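Side-chain contacts in toluene, o-xylene monooxygenase oxygenase subunit (Pseudomonas stutzeri, PDB 2INC), which is one subunit of a six-chain oxygenase that probably hydroxylates toluene, o-xylene and related aromatic compounds using molecular oxygen: residues 101-104 and 105-108; 165-168 and 169-172; 302-305 and 306-309; 309-312 and 313-317. All coordinates share one frame; numbering follows the deposited sequence.

In the fold
All four contacts are local and partly buried. Contacts 1 and 2, centres about 11 Å apart, meet through a D103-R165 salt bridge: the first is the irregular turn between helices 76-99 and 108-117, the second the end of helix 142-172. Contacts 3 and 4 share helix 303-319 and E309. Contacts 1 and 2 each have half their touching residues buried, but only contact 2 meets another protein chain; contact 3 is the most exposed. Chemistry varies accordingly: bonded polar groups and a leucine in contact 1, an arginine salt bridge in contact 2, alkyl-to-carboxylate packing and an amide beside a carboxylate in contact 3, and in contact 4 lysine methylenes over an arginine guanidinium.

Contact 1: 101-104 and 105-108; sequences GHDQ and MLTR
L106 lies against H102 and D103 in the turn that leaves helix 76-99, directly after the Schellman motif in which G101, with its positive phi, is the C-prime residue; glycine suits that backbone. The apolar contacts centre on the leucine. Its CD2 approaches the imidazole at CE1, 3.7 Å away, while CD1 lies 4.1 Å from OD2 of D103, the two side chains running alongside each other. Beyond the segments V111 and L114 of helix 108-117 also pack on L106, a setting that suits a branched aliphatic residue. With an alanine here, the H102 ring and the two helix residues would probably lose their shared apolar partner and a gap would open between them.

Backbone bonds of the i to i+3 kind close the turn: N of M105 reaches O of H102 at 3.2 Å, and N of L106 reaches O of D103 at 3.3 Å.

Side-chain hydrogen bonds fix the polar groups. The first torsion of H102 (chi1 167°) sets its ring anti to the backbone N, and ND1 then gives a bond of 2.8 Å to OD2 of D103, which lies in the ring plane and accepts on its anti side. OD1 of D103 forms a salt bridge with R165, so the buried carboxylate is held at both oxygens. Q104, bent at chi2, folds back until its NE2 donates to O of G101 at 3.0 Å, from above that carbonyl plane; the same oxygen has CG of M105 3.5 Å away.

Contact 2: 165-168 and 169-172; sequences RTRE and LANC
L169 packs back on R165, one helical turn earlier, and is the side chain most enclosed by this contact. Its CG stands 4.1 Å above one face of the R165 guanidinium, offset toward the rim, and CD2 lies 4.0 Å from NH1. A leucine suits the place because it offers an apolar surface to the flat cation and to F178, which it also touches.

E168 meets the same guanidinium at its edge. R165 curls round through bends at chi2 and chi3, which bring NH2 to 2.9 Å from OE2 of E168 in a salt bridge. The carboxylate oxygen is nearly in the guanidinium plane but receives the bond from above its own plane. The NH2 also serves D103, so one buried nitrogen joins two acids, and the charges probably balance in part.

R167 lies partly exposed at the boundary with another protein chain, an aromatic side chain of which packs on it. Bent at both chi2 (-94°) and chi3, it brings NH1 to 3.6 Å from CB of A170, a residue small enough to let the guanidinium settle there. A water accepts from NH1 at 2.9 Å and donates to OD1 of N171 at 2.7 Å, linking the two side chains. Such i to i+3 and i to i+4 pairings are typical of an amphipathic alpha helix, here the final turns of helix 142-172, in a chain of the ferritin-like clan.

Contact 3: 302-305 and 306-309; sequences DGEN and AIVE
N305 and E309 run across each other at a slant on the exposed side of the helix, with the amide and carboxylate planes turned 47° apart. ND2 of N305 comes to 3.6 Å from OE1 of E309, and OD1 lies 3.9 Å from the glutamate's CG. N305 points its CG anti to the backbone N (chi1 -173°), which swings the amide along the helix toward the next turn, while E309 extends beyond CG to meet it. Two polar residues suit this solvent-facing strip.

E304 and I307 instead lie side by side and point the same way. The glutamate is bent at chi2 (-57°), which lays its carboxylate beside the isoleucine: OE1 is 3.8 Å from CD1. I307 also sets CG1 3.3 Å from O of G303, and its side chain touches C297 and S298 of helix 274-299. A306, small and buried, touches both C297 and Q230 of helix 208-237.

The acid of E304, close to the start of the helix, would probably be favoured by the helix dipole. Backbone bonds such as E309 N to N305 O (3.0 Å) run from i+4 to i, the pattern of the amphipathic opening turns of an alpha helix, here 303-319, packed on two neighbouring helices.

Contact 4: 309-312 and 313-317; sequences EAKS and ASRYV
A313 gives its N to O of E309 at 3.1 Å, and its CB touches E225 of helix 208-237, where a small residue suits the close approach. S314, buried against P221 of helix 208-237 and I293 of helix 274-299, holds its OG between backbone N and carbonyl carbon (chi1 62°). There the hydroxyl lies 2.9 Å from O of A310 and 3.1 Å from O of K311, so a helix carbonyl can satisfy it.

R315 runs beside K311, pointing the same way. CB of K311 stands 4.0 Å over the centre of one guanidinium face, and CD comes within 3.4 Å of NH2. The cationic ends lie close, 4.4 Å between NZ of K311 and NH2 of R315, a closeness probably offset by their salt bridges to E294 and D290. A leucine in place of R315 would probably leave D290 without this partner and strip the K311 methylenes of the flat group they pack on.

Y316 donates its N to O of S312 at 2.9 Å, with its CB 3.2 Å from the same oxygen. K311 and R315, one turn apart, each reach an acid of the adjacent helix, an interhelical pairing that joins helix 303-319 to helix 274-299.

Contact 1: 101-104 and 105-108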
# COMPACT_ATOMS: atom_id res chain seq x y z
N GLY B 101 14.62 -33.62 -4.87
CA GLY B 101 15.60 -34.31 -5.71
C GLY B 101 15.08 -34.81 -7.06
O GLY B 101 15.59 -35.81 -7.59
N HIS B 102 14.10 -34.09 -7.64
CA HIS B 102 13.53 -34.40 -8.96
C HIS B 102 14.56 -34.64 -10.10
O HIS B 102 14.43 -35.55 -10.93
CB HIS B 102 12.59 -33.24 -9.34
CG HIS B 102 12.16 -33.23 -10.77
ND1 HIS B 102 12.95 -32.73 -11.79
CD2 HIS B 102 11.02 -33.66 -11.35
CE1 HIS B 102 12.33 -32.88 -12.94
NE2 HIS B 102 11.14 -33.41 -12.70
N ASP B 103 15.59 -33.80 -10.17
CA ASP B 103 16.51 -33.87 -11.30
C ASP B 103 17.35 -35.14 -11.24
O ASP B 103 17.68 -35.71 -12.29
CB ASP B 103 17.40 -32.62 -11.36
CG ASP B 103 16.61 -31.36 -11.78
OD1 ASP B 103 17.16 -30.26 -11.64
OD2 ASP B 103 15.43 -31.49 -12.22
N GLN B 104 17.70 -35.53 -10.00
CA GLN B 104 18.45 -36.78 -9.71
C GLN B 104 17.73 -38.03 -10.17
O GLN B 104 18.36 -39.05 -10.39
CB GLN B 104 18.77 -36.87 -8.19
CG GLN B 104 19.85 -35.85 -7.68
CD GLN B 104 19.41 -34.34 -7.58
OE1 GLN B 104 20.26 -33.43 -7.57
NE2 GLN B 104 18.08 -34.09 -7.52
N MET B 105 16.41 -37.97 -10.31
CA MET B 105 15.62 -39.14 -10.72
C MET B 105 15.41 -39.27 -12.24
O MET B 105 14.86 -40.25 -12.71
CB MET B 105 14.23 -39.10 -10.06
CG MET B 105 14.24 -38.87 -8.55
SD MET B 105 15.08 -40.26 -7.79
CE MET B 105 14.15 -41.68 -8.43
N LEU B 106 15.77 -38.25 -13.01
CA LEU B 106 15.61 -38.33 -14.48
C LEU B 106 16.60 -39.33 -15.05
O LEU B 106 17.71 -39.48 -14.50
CB LEU B 106 15.90 -36.95 -15.12
CG LEU B 106 15.20 -35.70 -14.57
CD1 LEU B 106 15.83 -34.38 -15.14
CD2 LEU B 106 13.70 -35.80 -14.85
N THR B 107 16.25 -40.00 -16.15
CA THR B 107 17.18 -40.98 -16.76
C THR B 107 18.32 -40.31 -17.53
O THR B 107 18.21 -39.15 -17.95
CB THR B 107 16.50 -41.89 -17.74
OG1 THR B 107 16.00 -41.12 -18.85
CG2 THR B 107 15.33 -42.65 -17.09
N ARG B 108 19.41 -41.05 -17.78
CA ARG B 108 20.53 -40.46 -18.52
C ARG B 108 20.07 -40.03 -19.92
O ARG B 108 20.48 -38.96 -20.43
CB ARG B 108 21.68 -41.48 -18.66
CG ARG B 108 22.91 -40.91 -19.40
CD ARG B 108 23.41 -39.58 -18.74
NE ARG B 108 24.40 -38.86 -19.55
CZ ARG B 108 25.31 -38.01 -19.07
NH1 ARG B 108 25.40 -37.74 -17.76
NH2 ARG B 108 26.17 -37.43 -19.91

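Contact 2: 165-168 and 169-172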
# COMPACT_ATOMS: atom_id res chain seq x y z
N ARG B 165 16.89 -23.12 -14.88
CA ARG B 165 16.91 -24.58 -14.98
C ARG B 165 18.17 -25.12 -15.61
O ARG B 165 18.62 -26.18 -15.22
CB ARG B 165 15.75 -25.10 -15.76
CG ARG B 165 14.44 -24.85 -14.99
CD ARG B 165 14.37 -25.85 -13.81
NE ARG B 165 14.31 -27.23 -14.33
CZ ARG B 165 14.90 -28.29 -13.76
NH1 ARG B 165 14.77 -29.51 -14.30
NH2 ARG B 165 15.63 -28.14 -12.63
N THR B 166 18.73 -24.37 -16.56
CA THR B 166 19.99 -24.79 -17.17
C THR B 166 21.08 -24.88 -16.12
O THR B 166 21.85 -25.84 -16.12
CB THR B 166 20.38 -23.80 -18.29
OG1 THR B 166 19.38 -23.87 -19.30
CG2 THR B 166 21.76 -24.21 -18.93
N ARG B 167 21.19 -23.88 -15.26
CA ARG B 167 22.13 -23.96 -14.12
C ARG B 167 21.85 -25.12 -13.19
O ARG B 167 22.77 -25.81 -12.74
CB ARG B 167 22.04 -22.72 -13.25
CG ARG B 167 22.92 -21.66 -13.60
CD ARG B 167 24.26 -21.73 -12.78
NE ARG B 167 25.09 -22.71 -13.40
CZ ARG B 167 25.85 -22.57 -14.47
NH1 ARG B 167 26.44 -23.66 -14.88
NH2 ARG B 167 26.07 -21.42 -15.12
N GLU B 168 20.60 -25.33 -12.84
CA GLU B 168 20.25 -26.45 -11.95
C GLU B 168 20.60 -27.79 -12.56
O GLU B 168 21.15 -28.69 -11.88
CB GLU B 168 18.75 -26.43 -11.64
CG GLU B 168 18.36 -25.37 -10.69
CD GLU B 168 17.15 -25.80 -9.90
OE1 GLU B 168 17.23 -25.83 -8.64
OE2 GLU B 168 16.11 -26.16 -10.53
N LEU B 169 20.33 -27.93 -13.86
CA LEU B 169 20.80 -29.11 -14.62
C LEU B 169 22.31 -29.28 -14.66
O LEU B 169 22.80 -30.39 -14.42
CB LEU B 169 20.17 -29.13 -16.03
CG LEU B 169 18.64 -29.40 -16.03
CD1 LEU B 169 18.09 -29.01 -17.39
CD2 LEU B 169 18.31 -30.88 -15.70
N ALA B 170 23.06 -28.21 -14.94
CA ALA B 170 24.50 -28.26 -14.94
C ALA B 170 25.03 -28.65 -13.56
O ALA B 170 26.10 -29.26 -13.47
CB ALA B 170 25.06 -26.94 -15.29
N ASN B 171 24.35 -28.22 -12.50
CA ASN B 171 24.83 -28.57 -11.17
C ASN B 171 24.62 -30.07 -10.96
O ASN B 171 25.48 -30.74 -10.41
CB ASN B 171 24.11 -27.79 -10.06
CG ASN B 171 24.55 -26.36 -9.98
OD1 ASN B 171 25.59 -25.98 -10.51
ND2 ASN B 171 23.77 -25.55 -9.28
N CYS B 172 23.47 -30.58 -11.40
CA CYS B 172 23.16 -32.00 -11.23
C CYS B 172 24.01 -32.88 -12.15
O CYS B 172 24.42 -33.99 -11.76
CB CYS B 172 21.68 -32.23 -11.48
SG CYS B 172 21.06 -33.81 -10.78
O HOH W 1 27.10 -25.51 -12.68

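Contact 3: 302-305 and 306-309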
# COMPACT_ATOMS: atom_id res chain seq x y z
N ASP B 302 9.12 -40.49 -31.33
CA ASP B 302 7.78 -40.51 -31.94
C ASP B 302 7.61 -39.21 -32.76
O ASP B 302 6.53 -38.56 -32.78
CB ASP B 302 6.75 -40.64 -30.82
CG ASP B 302 5.44 -41.25 -31.28
OD1 ASP B 302 5.10 -41.17 -32.50
OD2 ASP B 302 4.76 -41.81 -30.39
N GLY B 303 8.71 -38.85 -33.42
CA GLY B 303 8.87 -37.61 -34.16
C GLY B 303 7.82 -37.30 -35.20
O GLY B 303 7.37 -36.16 -35.31
N GLU B 304 7.42 -38.30 -35.97
CA GLU B 304 6.47 -38.06 -37.05
C GLU B 304 5.10 -37.60 -36.53
O GLU B 304 4.47 -36.72 -37.10
CB GLU B 304 6.38 -39.28 -37.99
CG GLU B 304 7.72 -39.59 -38.73
CD GLU B 304 8.24 -38.39 -39.57
OE1 GLU B 304 7.41 -37.77 -40.28
OE2 GLU B 304 9.47 -38.08 -39.51
N ASN B 305 4.66 -38.20 -35.42
CA ASN B 305 3.38 -37.79 -34.82
C ASN B 305 3.43 -36.38 -34.23
O ASN B 305 2.46 -35.65 -34.32
CB ASN B 305 2.90 -38.74 -33.73
CG ASN B 305 1.49 -38.38 -33.26
OD1 ASN B 305 0.61 -38.06 -34.08
ND2 ASN B 305 1.27 -38.40 -31.94
N ALA B 306 4.55 -36.05 -33.60
CA ALA B 306 4.78 -34.71 -33.09
C ALA B 306 4.61 -33.68 -34.22
O ALA B 306 3.91 -32.70 -34.05
CB ALA B 306 6.19 -34.62 -32.45
N ILE B 307 5.23 -33.94 -35.38
CA ILE B 307 5.13 -33.05 -36.55
C ILE B 307 3.70 -32.81 -36.97
O ILE B 307 3.29 -31.68 -37.15
CB ILE B 307 5.90 -33.60 -37.76
CG1 ILE B 307 7.39 -33.68 -37.45
CG2 ILE B 307 5.72 -32.71 -38.96
CD1 ILE B 307 8.16 -34.53 -38.47
N VAL B 308 2.95 -33.88 -37.18
CA VAL B 308 1.54 -33.80 -37.55
C VAL B 308 0.70 -33.01 -36.56
O VAL B 308 -0.06 -32.14 -36.97
CB VAL B 308 0.94 -35.19 -37.82
CG1 VAL B 308 -0.61 -35.16 -37.78
CG2 VAL B 308 1.45 -35.69 -39.17
N GLU B 309 0.85 -33.29 -35.26
CA GLU B 309 0.11 -32.53 -34.25
C GLU B 309 0.58 -31.07 -34.12
O GLU B 309 -0.25 -30.19 -34.10
CB GLU B 309 0.11 -33.20 -32.88
CG GLU B 309 -0.61 -34.55 -32.85
CD GLU B 309 -0.52 -35.22 -31.50
OE1 GLU B 309 0.51 -35.04 -30.80
OE2 GLU B 309 -1.49 -35.93 -31.10

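Contact 4: 309-312 and 313-317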
# COMPACT_ATOMS: atom_id res chain seq x y z
N GLU B 309 0.85 -33.29 -35.26
CA GLU B 309 0.11 -32.53 -34.25
C GLU B 309 0.58 -31.07 -34.12
O GLU B 309 -0.25 -30.19 -34.10
CB GLU B 309 0.11 -33.20 -32.88
CG GLU B 309 -0.61 -34.55 -32.85
CD GLU B 309 -0.52 -35.22 -31.50
OE1 GLU B 309 0.51 -35.04 -30.80
OE2 GLU B 309 -1.49 -35.93 -31.10
N ALA B 310 1.89 -30.82 -34.08
CA ALA B 310 2.39 -29.41 -34.03
C ALA B 310 1.82 -28.64 -35.23
O ALA B 310 1.31 -27.52 -35.09
CB ALA B 310 3.93 -29.35 -33.99
N LYS B 311 1.81 -29.27 -36.41
CA LYS B 311 1.38 -28.57 -37.62
C LYS B 311 -0.06 -28.18 -37.60
O LYS B 311 -0.37 -27.05 -37.97
CB LYS B 311 1.68 -29.38 -38.87
CG LYS B 311 3.09 -29.25 -39.39
CD LYS B 311 3.28 -30.03 -40.72
CE LYS B 311 4.72 -29.89 -41.18
NZ LYS B 311 4.92 -30.65 -42.46
N SER B 312 -0.95 -29.07 -37.14
CA SER B 312 -2.39 -28.73 -37.19
C SER B 312 -2.82 -27.81 -36.06
O SER B 312 -3.76 -27.04 -36.21
CB SER B 312 -3.27 -30.00 -37.24
OG SER B 312 -3.06 -30.77 -36.08
N ALA B 313 -2.15 -27.92 -34.91
CA ALA B 313 -2.45 -27.06 -33.75
C ALA B 313 -2.07 -25.63 -34.06
O ALA B 313 -2.83 -24.73 -33.76
CB ALA B 313 -1.73 -27.55 -32.50
N SER B 314 -0.90 -25.42 -34.65
CA SER B 314 -0.48 -24.08 -35.05
C SER B 314 -1.31 -23.51 -36.22
O SER B 314 -1.66 -22.35 -36.21
CB SER B 314 1.01 -24.05 -35.36
OG SER B 314 1.34 -24.90 -36.44
N ARG B 315 -1.66 -24.32 -37.22
CA ARG B 315 -2.53 -23.85 -38.29
C ARG B 315 -3.88 -23.49 -37.71
O ARG B 315 -4.49 -22.51 -38.14
CB ARG B 315 -2.69 -24.92 -39.39
CG ARG B 315 -1.42 -25.06 -40.19
CD ARG B 315 -1.43 -26.29 -41.07
NE ARG B 315 -0.08 -26.53 -41.56
CZ ARG B 315 0.30 -27.64 -42.18
NH1 ARG B 315 -0.58 -28.61 -42.38
NH2 ARG B 315 1.57 -27.79 -42.60
N TYR B 316 -4.34 -24.25 -36.72
CA TYR B 316 -5.65 -24.00 -36.11
C TYR B 316 -5.81 -22.62 -35.44
O TYR B 316 -6.89 -22.03 -35.41
CB TYR B 316 -5.98 -25.10 -35.09
CG TYR B 316 -7.43 -25.12 -34.69
CD1 TYR B 316 -8.41 -25.37 -35.64
CD2 TYR B 316 -7.81 -24.88 -33.39
CE1 TYR B 316 -9.76 -25.40 -35.28
CE2 TYR B 316 -9.14 -24.89 -33.01
CZ TYR B 316 -10.11 -25.15 -33.96
OH TYR B 316 -11.46 -25.17 -33.61
N VAL B 317 -4.71 -22.14 -34.87
CA VAL B 317 -4.64 -20.80 -34.30
C VAL B 317 -5.05 -19.75 -35.34
O VAL B 317 -5.91 -18.90 -35.06
CB VAL B 317 -3.23 -20.54 -33.77
CG1 VAL B 317 -3.06 -19.07 -33.28
CG2 VAL B 317 -2.94 -21.54 -32.67